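Local coordinates for putative 4-hydroxybenzoyl-CoA thioesterase (Geobacillus stearothermophilus, PDB 2OIW), which probably hydrolyses acyl-CoA thioesters, as a hot dog-fold protein related to 4-hydroxybenzoyl-CoA thioesterases, at residues I81-S85 / P118-R124; W30-R35 / V72-T76. One frame throughout, in Å; residues are numbered along the deposited sequence.

Strand 72-81 runs through both contacts. Its first half lies against helix 27-34 in contact 2, and its last residue opens the hairpin loop that meets the start of helix 121-128 in contact 1. The two centres are 21 Å apart and the nearest atoms about 11 Å, so the contacts do not touch. Along the chain, contact 2 closes before contact 1 opens. Contact 2 is buried, its centre about 5 Å from that of the chain, and joins helix to sheet in the hot dog fold; contact 1 lies at the surface, about 17 Å out, and ties the C-terminal helix to one end of the same antiparallel sheet.

Contact 1: residues I81-S85 / P118-R124; sequences IGNTS and PIPDDIR
CG of Arg124 stands beside its own backbone N (chi1 -74°), and the chain runs extended from there to NE, which carries the guanidinium from the first turn of helix 121-128 to the carbonyls of Gly82 and Asn83. Those carbonyls belong to the tight loop of a beta hairpin, joining strands 72-81 and 85-94 of the hot dog sheet. Arginine suits the place because two of its N-H groups can serve neighbouring oxygens at once. NH1 makes an almost straight bond to Gly82 O (2.8 Å, 168° at the hydrogen), with the acceptor in the guanidinium plane. NH2 reaches Asn83 O on a lone pair at 2.7 Å, along a more bent path of 135°. The same Asn83 oxygen takes a second hydrogen bond from Ile119 N at 3.0 Å, and Pro118 CA adds a CA-H...O contact to it at 3.3 Å. Ile119 CB covers part of one guanidinium face, while its CD1 meets Ile81 CG2 at 4.1 Å, the two branched side chains crossing at about a right angle. Leu127 and Phe42 also pack on Ile119, which is buried although the contact as a whole lies at the surface. Pro120 takes the N-cap position of helix 121-128. Further along the loop, Thr84 lies alongside the Pro118 ring, its CG2 methyl 3.8 Å from Pro118 CD.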
ATOM      1  N   ILE A  81     -22.340  19.524  -5.928  1.00 20.07           N
ATOM      2  CA  ILE A  81     -21.644  19.865  -7.174  1.00 19.79           C
ATOM      3  C   ILE A  81     -21.333  21.351  -7.107  1.00 20.02           C
ATOM      4  O   ILE A  81     -22.239  22.166  -7.127  1.00 19.13           O
ATOM      5  CB  ILE A  81     -22.500  19.561  -8.436  1.00 20.24           C
ATOM      6  CG1 ILE A  81     -23.028  18.115  -8.388  1.00 18.39           C
ATOM      7  CG2 ILE A  81     -21.669  19.803  -9.711  1.00 20.71           C
ATOM      8  CD1 ILE A  81     -24.123  17.744  -9.423  1.00 19.50           C
ATOM      9  N   GLY A  82     -20.058  21.699  -6.966  1.00 19.78           N
ATOM     10  CA  GLY A  82     -19.686  23.103  -6.866  1.00 20.32           C
ATOM     11  C   GLY A  82     -19.411  23.675  -8.250  1.00 21.10           C
ATOM     12  O   GLY A  82     -19.847  23.134  -9.252  1.00 21.88           O
ATOM     13  N   ASN A  83     -18.661  24.767  -8.316  1.00 21.21           N
ATOM     14  CA  ASN A  83     -18.313  25.348  -9.602  1.00 21.20           C
ATOM     15  C   ASN A  83     -17.202  24.562 -10.276  1.00 21.04           C
ATOM     16  O   ASN A  83     -17.387  24.058 -11.368  1.00 20.80           O
ATOM     17  CB  ASN A  83     -17.941  26.834  -9.452  1.00 20.63           C
ATOM     18  CG  ASN A  83     -17.789  27.531 -10.783  1.00 21.02           C
ATOM     19  OD1 ASN A  83     -18.549  27.289 -11.719  1.00 19.87           O
ATOM     20  ND2 ASN A  83     -16.808  28.417 -10.872  1.00 22.60           N
ATOM     21  N   THR A  84     -16.051  24.458  -9.605  1.00 21.52           N
ATOM     22  CA  THR A  84     -14.886  23.754 -10.135  1.00 22.05           C
ATOM     23  C   THR A  84     -14.589  22.528  -9.275  1.00 22.40           C
ATOM     24  O   THR A  84     -13.603  21.815  -9.520  1.00 23.04           O
ATOM     25  CB  THR A  84     -13.625  24.644 -10.094  1.00 21.90           C
ATOM     26  OG1 THR A  84     -13.255  24.858  -8.728  1.00 22.15           O
ATOM     27  CG2 THR A  84     -13.868  25.975 -10.776  1.00 21.68           C
ATOM     28  N   SER A  85     -15.423  22.315  -8.253  1.00 22.02           N
ATOM     29  CA  SER A  85     -15.228  21.231  -7.299  1.00 22.86           C
ATOM     30  C   SER A  85     -16.447  20.367  -7.115  1.00 22.68           C
ATOM     31  O   SER A  85     -17.533  20.706  -7.568  1.00 23.21           O
ATOM     32  CB  SER A  85     -14.752  21.756  -5.924  1.00 22.32           C
ATOM     33  OG  SER A  85     -15.681  22.664  -5.381  1.00 22.71           O
ATOM     34  N   PRO A 118     -14.352  25.198 -14.266  1.00 27.38           N
ATOM     35  CA  PRO A 118     -15.778  24.949 -14.127  1.00 27.63           C
ATOM     36  C   PRO A 118     -16.178  23.649 -14.823  1.00 27.84           C
ATOM     37  O   PRO A 118     -15.965  23.481 -16.043  1.00 27.46           O
ATOM     38  CB  PRO A 118     -16.410  26.173 -14.799  1.00 27.15           C
ATOM     39  CG  PRO A 118     -15.444  27.282 -14.476  1.00 27.49           C
ATOM     40  CD  PRO A 118     -14.064  26.623 -14.542  1.00 27.31           C
ATOM     41  N   ILE A 119     -16.715  22.731 -14.024  1.00 27.27           N
ATOM     42  CA  ILE A 119     -17.161  21.443 -14.508  1.00 27.45           C
ATOM     43  C   ILE A 119     -18.040  21.647 -15.745  1.00 28.08           C
ATOM     44  O   ILE A 119     -19.019  22.372 -15.683  1.00 28.01           O
ATOM     45  CB  ILE A 119     -17.945  20.715 -13.414  1.00 26.98           C
ATOM     46  CG1 ILE A 119     -17.061  20.548 -12.170  1.00 25.98           C
ATOM     47  CG2 ILE A 119     -18.504  19.403 -13.941  1.00 26.96           C
ATOM     48  CD1 ILE A 119     -17.760  19.918 -10.981  1.00 23.24           C
ATOM     49  N   PRO A 120     -17.659  21.060 -16.894  1.00 28.67           N
ATOM     50  CA  PRO A 120     -18.502  21.278 -18.084  1.00 29.25           C
ATOM     51  C   PRO A 120     -19.940  20.779 -17.869  1.00 29.41           C
ATOM     52  O   PRO A 120     -20.170  19.839 -17.094  1.00 28.80           O
ATOM     53  CB  PRO A 120     -17.793  20.466 -19.188  1.00 29.20           C
ATOM     54  CG  PRO A 120     -16.380  20.317 -18.720  1.00 28.92           C
ATOM     55  CD  PRO A 120     -16.470  20.242 -17.195  1.00 28.96           C
ATOM     56  N   ASP A 121     -20.886  21.405 -18.563  1.00 30.42           N
ATOM     57  CA  ASP A 121     -22.307  21.127 -18.346  1.00 31.13           C
ATOM     58  C   ASP A 121     -22.703  19.664 -18.561  1.00 31.20           C
ATOM     59  O   ASP A 121     -23.488  19.116 -17.765  1.00 30.73           O
ATOM     60  CB  ASP A 121     -23.196  22.077 -19.160  1.00 32.27           C
ATOM     61  CG  ASP A 121     -23.720  23.243 -18.327  1.00 34.65           C
ATOM     62  OD1 ASP A 121     -23.969  23.072 -17.108  1.00 37.56           O
ATOM     63  OD2 ASP A 121     -23.906  24.335 -18.898  1.00 38.97           O
ATOM     64  N   ASP A 122     -22.150  19.031 -19.604  1.00 31.30           N
ATOM     65  CA  ASP A 122     -22.476  17.636 -19.894  1.00 31.91           C
ATOM     66  C   ASP A 122     -22.201  16.758 -18.648  1.00 31.31           C
ATOM     67  O   ASP A 122     -23.027  15.912 -18.271  1.00 31.26           O
ATOM     68  CB  ASP A 122     -21.822  17.123 -21.218  1.00 32.88           C
ATOM     69  CG  ASP A 122     -20.300  16.818 -21.090  1.00 35.87           C
ATOM     70  OD1 ASP A 122     -19.479  17.674 -21.490  1.00 39.98           O
ATOM     71  OD2 ASP A 122     -19.910  15.712 -20.624  1.00 40.84           O
ATOM     72  N   ILE A 123     -21.076  17.021 -17.973  1.00 30.15           N
ATOM     73  CA  ILE A 123     -20.707  16.305 -16.750  1.00 29.64           C
ATOM     74  C   ILE A 123     -21.682  16.587 -15.600  1.00 28.54           C
ATOM     75  O   ILE A 123     -22.046  15.674 -14.858  1.00 27.99           O
ATOM     76  CB  ILE A 123     -19.277  16.696 -16.268  1.00 29.79           C
ATOM     77  CG1 ILE A 123     -18.263  16.598 -17.402  1.00 30.30           C
ATOM     78  CG2 ILE A 123     -18.868  15.874 -15.059  1.00 29.42           C
ATOM     79  CD1 ILE A 123     -17.522  15.343 -17.429  1.00 30.54           C
ATOM     80  N   ARG A 124     -22.071  17.859 -15.443  1.00 27.94           N
ATOM     81  CA  ARG A 124     -22.986  18.278 -14.364  1.00 26.95           C
ATOM     82  C   ARG A 124     -24.285  17.489 -14.416  1.00 27.03           C
ATOM     83  O   ARG A 124     -24.763  16.984 -13.405  1.00 25.83           O
ATOM     84  CB  ARG A 124     -23.306  19.768 -14.473  1.00 26.89           C
ATOM     85  CG  ARG A 124     -22.184  20.680 -14.063  1.00 26.42           C
ATOM     86  CD  ARG A 124     -22.602  22.159 -14.083  1.00 26.37           C
ATOM     87  NE  ARG A 124     -21.401  22.975 -13.971  1.00 26.88           N
ATOM     88  CZ  ARG A 124     -20.791  23.265 -12.825  1.00 27.09           C
ATOM     89  NH1 ARG A 124     -21.296  22.848 -11.651  1.00 24.98           N
ATOM     90  NH2 ARG A 124     -19.676  23.982 -12.852  1.00 26.42           N
TER

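Contact 2: residues W30-R35 / V72-T76; sequences WFEAGR and VTVYT
Val74 meets the C-terminal part of helix 27-34 with both methyls. Its CG1 is anti to the backbone N (chi1 -170°), a rotation that sets this methyl 4.0 Å from Phe31 CD1 and 4.1 Å from Gly34 CA. CG1 and CG2 both lie 3.9 Å from Trp30 O, straddling that carbonyl oxygen. Gly34 has no side chain, and its CA approaches that of Val74 to 5.8 Å; the space beside it is taken by Val74 CG1 and Thr76 OG1. Trp30 offers its indole to Val72, whose CG2 sits over one face of the six-membered ring in a CH-pi contact, 4.1 Å from the centroid. The broad, largely apolar indole also packs on Ile9 and on Arg12 of a second subunit, while its NE1 makes a weak hydrogen bond to Glu15 OE2. In the hot dog fold a helix lies in the curve of an antiparallel sheet, and here the segments 30-34 and 72-76 cross at -56°. Beta-branched residues suit the strand, their short, stiff side chains facing the helix. Thr76 combines a hydroxyl with a methyl. A water donates to Phe31 O at 2.8 Å; its 2.5 Å separation from Thr76 OG1 is too short to trust, so that leg of the bridge is doubtful. The Thr76 methyl CG2 lies 4.3 Å from Arg35 CG. The guanidinium of Arg35 is directed elsewhere, NH2 in a salt bridge to Glu90 OE2.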
ATOM      1  N   TRP A  30      -9.973   2.163  -0.491  1.00 16.84           N
ATOM      2  CA  TRP A  30     -11.263   1.640  -0.950  1.00 16.90           C
ATOM      3  C   TRP A  30     -12.241   2.757  -1.386  1.00 17.42           C
ATOM      4  O   TRP A  30     -13.000   2.619  -2.379  1.00 17.99           O
ATOM      5  CB  TRP A  30     -11.843   0.833   0.221  1.00 16.41           C
ATOM      6  CG  TRP A  30     -11.134  -0.481   0.452  1.00 14.60           C
ATOM      7  CD1 TRP A  30     -10.183  -1.072  -0.342  1.00 11.54           C
ATOM      8  CD2 TRP A  30     -11.412  -1.403   1.501  1.00 13.33           C
ATOM      9  NE1 TRP A  30      -9.815  -2.291   0.198  1.00 13.60           N
ATOM     10  CE2 TRP A  30     -10.566  -2.512   1.325  1.00 13.16           C
ATOM     11  CE3 TRP A  30     -12.268  -1.370   2.615  1.00 13.84           C
ATOM     12  CZ2 TRP A  30     -10.568  -3.588   2.208  1.00 13.84           C
ATOM     13  CZ3 TRP A  30     -12.290  -2.442   3.461  1.00 13.34           C
ATOM     14  CH2 TRP A  30     -11.452  -3.536   3.253  1.00 14.25           C
ATOM     15  N   PHE A  31     -12.234   3.867  -0.651  1.00 18.12           N
ATOM     16  CA  PHE A  31     -12.986   5.075  -1.050  1.00 19.09           C
ATOM     17  C   PHE A  31     -12.522   5.592  -2.401  1.00 19.14           C
ATOM     18  O   PHE A  31     -13.344   5.925  -3.244  1.00 21.06           O
ATOM     19  CB  PHE A  31     -12.853   6.204  -0.006  1.00 18.17           C
ATOM     20  CG  PHE A  31     -13.794   6.068   1.167  1.00 18.84           C
ATOM     21  CD1 PHE A  31     -15.092   5.574   1.000  1.00 19.05           C
ATOM     22  CD2 PHE A  31     -13.387   6.477   2.425  1.00 17.89           C
ATOM     23  CE1 PHE A  31     -15.959   5.482   2.089  1.00 20.15           C
ATOM     24  CE2 PHE A  31     -14.225   6.396   3.512  1.00 18.85           C
ATOM     25  CZ  PHE A  31     -15.510   5.893   3.363  1.00 18.47           C
ATOM     26  N   GLU A  32     -11.214   5.652  -2.626  1.00 19.42           N
ATOM     27  CA  GLU A  32     -10.735   6.073  -3.957  1.00 19.43           C
ATOM     28  C   GLU A  32     -11.146   5.079  -5.053  1.00 18.77           C
ATOM     29  O   GLU A  32     -11.446   5.469  -6.181  1.00 18.16           O
ATOM     30  CB  GLU A  32      -9.209   6.282  -3.958  1.00 18.70           C
ATOM     31  CG  GLU A  32      -8.685   6.901  -5.298  1.00 20.27           C
ATOM     32  CD  GLU A  32      -7.163   6.890  -5.368  1.00 22.88           C
ATOM     33  OE1 GLU A  32      -6.603   5.779  -5.310  1.00 25.27           O
ATOM     34  OE2 GLU A  32      -6.536   7.981  -5.411  1.00 27.28           O
ATOM     35  N   ALA A  33     -11.136   3.785  -4.727  1.00 17.91           N
ATOM     36  CA  ALA A  33     -11.633   2.764  -5.654  1.00 17.93           C
ATOM     37  C   ALA A  33     -13.132   3.027  -6.016  1.00 18.14           C
ATOM     38  O   ALA A  33     -13.527   2.923  -7.164  1.00 18.47           O
ATOM     39  CB  ALA A  33     -11.429   1.343  -5.033  1.00 17.88           C
ATOM     40  N   GLY A  34     -13.951   3.377  -5.029  1.00 18.71           N
ATOM     41  CA  GLY A  34     -15.368   3.748  -5.250  1.00 18.45           C
ATOM     42  C   GLY A  34     -15.628   4.998  -6.091  1.00 18.23           C
ATOM     43  O   GLY A  34     -16.726   5.174  -6.624  1.00 18.65           O
ATOM     44  N   ARG A  35     -14.630   5.869  -6.204  1.00 19.07           N
ATOM     45  CA  ARG A  35     -14.700   7.087  -7.065  1.00 19.36           C
ATOM     46  C   ARG A  35     -14.444   6.834  -8.576  1.00 20.22           C
ATOM     47  O   ARG A  35     -14.566   7.749  -9.417  1.00 19.93           O
ATOM     48  CB  ARG A  35     -13.728   8.136  -6.519  1.00 19.40           C
ATOM     49  CG  ARG A  35     -14.049   8.575  -5.084  1.00 17.55           C
ATOM     50  CD  ARG A  35     -12.951   9.462  -4.521  1.00 20.86           C
ATOM     51  NE  ARG A  35     -13.065   9.526  -3.067  1.00 18.41           N
ATOM     52  CZ  ARG A  35     -12.031   9.535  -2.243  1.00 23.04           C
ATOM     53  NH1 ARG A  35     -10.791   9.468  -2.725  1.00 22.47           N
ATOM     54  NH2 ARG A  35     -12.247   9.578  -0.933  1.00 21.93           N
ATOM     55  N   VAL A  72     -16.753  -6.269   1.112  1.00 16.64           N
ATOM     56  CA  VAL A  72     -17.236  -4.965   1.574  1.00 16.42           C
ATOM     57  C   VAL A  72     -17.821  -4.272   0.366  1.00 15.76           C
ATOM     58  O   VAL A  72     -17.479  -4.619  -0.775  1.00 15.25           O
ATOM     59  CB  VAL A  72     -16.111  -4.088   2.163  1.00 17.22           C
ATOM     60  CG1 VAL A  72     -15.430  -4.811   3.345  1.00 16.34           C
ATOM     61  CG2 VAL A  72     -15.110  -3.660   1.085  1.00 16.02           C
ATOM     62  N   THR A  73     -18.737  -3.347   0.622  1.00 15.53           N
ATOM     63  CA  THR A  73     -19.358  -2.560  -0.429  1.00 16.34           C
ATOM     64  C   THR A  73     -19.168  -1.093  -0.148  1.00 16.36           C
ATOM     65  O   THR A  73     -19.505  -0.606   0.935  1.00 16.00           O
ATOM     66  CB  THR A  73     -20.868  -2.851  -0.560  1.00 16.66           C
ATOM     67  OG1 THR A  73     -21.049  -4.263  -0.673  1.00 16.18           O
ATOM     68  CG2 THR A  73     -21.437  -2.182  -1.783  1.00 17.40           C
ATOM     69  N   VAL A  74     -18.641  -0.408  -1.158  1.00 16.27           N
ATOM     70  CA  VAL A  74     -18.453   1.034  -1.137  1.00 16.99           C
ATOM     71  C   VAL A  74     -19.595   1.677  -1.886  1.00 17.92           C
ATOM     72  O   VAL A  74     -19.887   1.312  -3.031  1.00 17.80           O
ATOM     73  CB  VAL A  74     -17.085   1.413  -1.752  1.00 16.69           C
ATOM     74  CG1 VAL A  74     -16.763   2.918  -1.518  1.00 17.11           C
ATOM     75  CG2 VAL A  74     -15.979   0.496  -1.130  1.00 12.95           C
ATOM     76  N   TYR A  75     -20.269   2.602  -1.201  1.00 18.12           N
ATOM     77  CA  TYR A  75     -21.294   3.458  -1.794  1.00 18.04           C
ATOM     78  C   TYR A  75     -20.736   4.856  -1.906  1.00 18.56           C
ATOM     79  O   TYR A  75     -20.260   5.425  -0.922  1.00 18.16           O
ATOM     80  CB  TYR A  75     -22.526   3.492  -0.923  1.00 17.43           C
ATOM     81  CG  TYR A  75     -23.142   2.135  -0.728  1.00 19.17           C
ATOM     82  CD1 TYR A  75     -24.077   1.637  -1.650  1.00 19.40           C
ATOM     83  CD2 TYR A  75     -22.816   1.354   0.372  1.00 17.80           C
ATOM     84  CE1 TYR A  75     -24.665   0.398  -1.475  1.00 19.52           C
ATOM     85  CE2 TYR A  75     -23.394   0.090   0.545  1.00 19.20           C
ATOM     86  CZ  TYR A  75     -24.320  -0.364  -0.377  1.00 18.12           C
ATOM     87  OH  TYR A  75     -24.884  -1.588  -0.227  1.00 18.86           O
ATOM     88  N   THR A  76     -20.840   5.421  -3.099  1.00 18.59           N
ATOM     89  CA  THR A  76     -20.198   6.686  -3.405  1.00 19.05           C
ATOM     90  C   THR A  76     -21.206   7.558  -4.124  1.00 19.36           C
ATOM     91  O   THR A  76     -21.763   7.159  -5.140  1.00 18.51           O
ATOM     92  CB  THR A  76     -18.932   6.471  -4.263  1.00 19.14           C
ATOM     93  OG1 THR A  76     -18.069   5.505  -3.619  1.00 18.20           O
ATOM     94  CG2 THR A  76     -18.186   7.807  -4.430  1.00 20.25           C
TER
HETATM   95  O   HOH W   1     -16.010   6.349  -2.432  1.00 13.29           O